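Local coordinates for protein pilin (Streptococcus pyogenes serotype M1, PDB 3GLD) that forms the backbone of the streptococcal pilus, its subunits stacking head to tail through intermolecular isopeptide bonds to support host-cell adhesion, aggregation and biofilm formation, at residues L27-A32 / L157-L162. The protein carries 2 engineered substitutions. Sequence-based numbering, arbitrary orientation.
Sequences LVNSNA and LDSTTL
The last parallel bridge between strand 18-27 and strand 151-169, L27 beside L157, closes at the junction of the two pilin domains, where segment 27-32 peels off into a type I turn (N29 to A32) while 157-162 continues. V28 N gives a nearly straight hydrogen bond to L157 O (3.0 Å, 169°). Beyond it the two segments part, and two waters fill in. The first accepts from N29 N, donates to L157 O (2.8 Å) and bonds S159 OG; the second accepts from N29 ND2 (3.0 Å), donates to T160 O and also meets S159 OG. S159 OG sits between its backbone N and carbonyl carbon (chi1 54°), which sets it 3.6 Å from N29 CB and within reach of both waters. The N29 carboxamide is held at its other end too, OD1 taking N31 N in an Asx turn (2.8 Å). On the sheet face of L27 and L157, methyl meets methyl, CD2 to CD2 at 3.8 Å, and A32 CB touches L157 CD2 as well. V28 lays its branches against D158 OD1. N31 O reaches N234 of the second domain. L157 O accepts two hydrogen bonds, from V28 N and the first water; beyond the bridge, polar links between the segments run through water, alongside direct van der Waals contacts of V28, N29 and A32.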
loop_
_atom_site.group_PDB
_atom_site.type_symbol
_atom_site.label_atom_id
_atom_site.label_comp_id
_atom_site.label_asym_id
_atom_site.label_seq_id
_atom_site.Cartn_x
_atom_site.Cartn_y
_atom_site.Cartn_z
ATOM N N LEU A 27 3.681 -0.798 -5.869
ATOM C CA LEU A 27 2.437 -1.569 -5.953
ATOM C C LEU A 27 2.637 -2.927 -6.631
ATOM O O LEU A 27 3.092 -3.000 -7.780
ATOM C CB LEU A 27 1.357 -0.762 -6.691
ATOM C CG LEU A 27 1.230 0.746 -6.397
ATOM C CD1 LEU A 27 0.271 1.406 -7.380
ATOM C CD2 LEU A 27 0.766 0.992 -4.959
ATOM N N VAL A 28 2.295 -4.003 -5.925
ATOM C CA VAL A 28 2.305 -5.345 -6.539
ATOM C C VAL A 28 1.357 -5.407 -7.747
ATOM O O VAL A 28 1.705 -5.952 -8.810
ATOM C CB VAL A 28 1.972 -6.442 -5.509
ATOM C CG1 VAL A 28 1.922 -7.836 -6.178
ATOM C CG2 VAL A 28 3.021 -6.436 -4.400
ATOM N N ASN A 29 0.174 -4.817 -7.582
ATOM C CA ASN A 29 -0.788 -4.668 -8.665
ATOM C C ASN A 29 -0.900 -3.183 -9.030
ATOM O O ASN A 29 -1.348 -2.396 -8.209
ATOM C CB ASN A 29 -2.151 -5.182 -8.185
ATOM C CG ASN A 29 -3.252 -5.051 -9.237
ATOM O OD1 ASN A 29 -3.166 -4.249 -10.169
ATOM N ND2 ASN A 29 -4.310 -5.866 -9.082
ATOM N N SER A 30 -0.540 -2.812 -10.256
ATOM C CA SER A 30 -0.512 -1.394 -10.660
ATOM C C SER A 30 -1.861 -0.686 -10.523
ATOM O O SER A 30 -1.926 0.546 -10.391
ATOM C CB SER A 30 0.017 -1.252 -12.090
ATOM O OG SER A 30 -0.736 -2.071 -12.966
ATOM N N ASN A 31 -2.938 -1.459 -10.523
ATOM C CA ASN A 31 -4.281 -0.908 -10.378
ATOM C C ASN A 31 -4.735 -0.842 -8.921
ATOM O O ASN A 31 -5.901 -0.595 -8.646
ATOM C CB ASN A 31 -5.278 -1.746 -11.182
ATOM C CG ASN A 31 -5.062 -1.640 -12.679
ATOM O OD1 ASN A 31 -4.967 -0.541 -13.229
ATOM N ND2 ASN A 31 -4.998 -2.789 -13.353
ATOM N N ALA A 32 -3.817 -1.061 -7.980
ATOM C CA ALA A 32 -4.198 -1.096 -6.559
ATOM C C ALA A 32 -4.847 0.194 -6.106
ATOM O O ALA A 32 -4.445 1.276 -6.541
ATOM C CB ALA A 32 -2.984 -1.402 -5.679
ATOM N N LEU A 157 2.949 -2.139 -1.351
ATOM C CA LEU A 157 1.531 -2.378 -1.112
ATOM C C LEU A 157 1.100 -3.607 -1.908
ATOM O O LEU A 157 1.130 -3.617 -3.145
ATOM C CB LEU A 157 0.698 -1.165 -1.527
ATOM C CG LEU A 157 -0.816 -1.326 -1.414
ATOM C CD1 LEU A 157 -1.281 -1.427 0.036
ATOM C CD2 LEU A 157 -1.492 -0.149 -2.142
ATOM N N ASP A 158 0.721 -4.647 -1.186
ATOM C CA ASP A 158 0.172 -5.858 -1.818
ATOM C C ASP A 158 -1.368 -5.744 -1.842
ATOM O O ASP A 158 -1.958 -4.955 -1.105
ATOM C CB ASP A 158 0.654 -7.125 -1.082
ATOM C CG ASP A 158 0.466 -8.420 -1.913
ATOM O OD1 ASP A 158 -0.021 -8.372 -3.068
ATOM O OD2 ASP A 158 0.820 -9.492 -1.399
ATOM N N SER A 159 -2.006 -6.507 -2.717
ATOM C CA SER A 159 -3.467 -6.579 -2.740
ATOM C C SER A 159 -3.808 -7.975 -3.214
ATOM O O SER A 159 -2.921 -8.776 -3.427
ATOM C CB SER A 159 -4.062 -5.485 -3.617
ATOM O OG SER A 159 -3.502 -5.520 -4.904
ATOM N N THR A 160 -5.084 -8.302 -3.329
ATOM C CA THR A 160 -5.438 -9.688 -3.599
ATOM C C THR A 160 -6.540 -9.812 -4.666
ATOM O O THR A 160 -6.894 -8.826 -5.316
ATOM C CB THR A 160 -5.795 -10.420 -2.281
ATOM O OG1 THR A 160 -5.912 -11.828 -2.516
ATOM C CG2 THR A 160 -7.087 -9.855 -1.648
ATOM N N THR A 161 -7.029 -11.033 -4.897
ATOM C CA THR A 161 -8.147 -11.237 -5.816
ATOM C C THR A 161 -9.202 -12.064 -5.133
ATOM O O THR A 161 -8.876 -12.873 -4.242
ATOM C CB THR A 161 -7.736 -11.975 -7.099
ATOM O OG1 THR A 161 -7.221 -13.269 -6.746
ATOM C CG2 THR A 161 -6.673 -11.176 -7.878
ATOM N N LEU A 162 -10.460 -11.843 -5.544
ATOM C CA LEU A 162 -11.563 -12.721 -5.220
ATOM C C LEU A 162 -12.208 -13.271 -6.510
ATOM O O LEU A 162 -12.673 -12.512 -7.381
ATOM C CB LEU A 162 -12.597 -12.000 -4.350
ATOM C CG LEU A 162 -13.943 -12.721 -4.191
ATOM C CD1 LEU A 162 -13.744 -14.015 -3.471
ATOM C CD2 LEU A 162 -14.938 -11.846 -3.451
HETATM O O HOH W 1 -0.863 -4.233 -5.079
HETATM O O HOH W 2 -4.399 -7.565 -6.638
#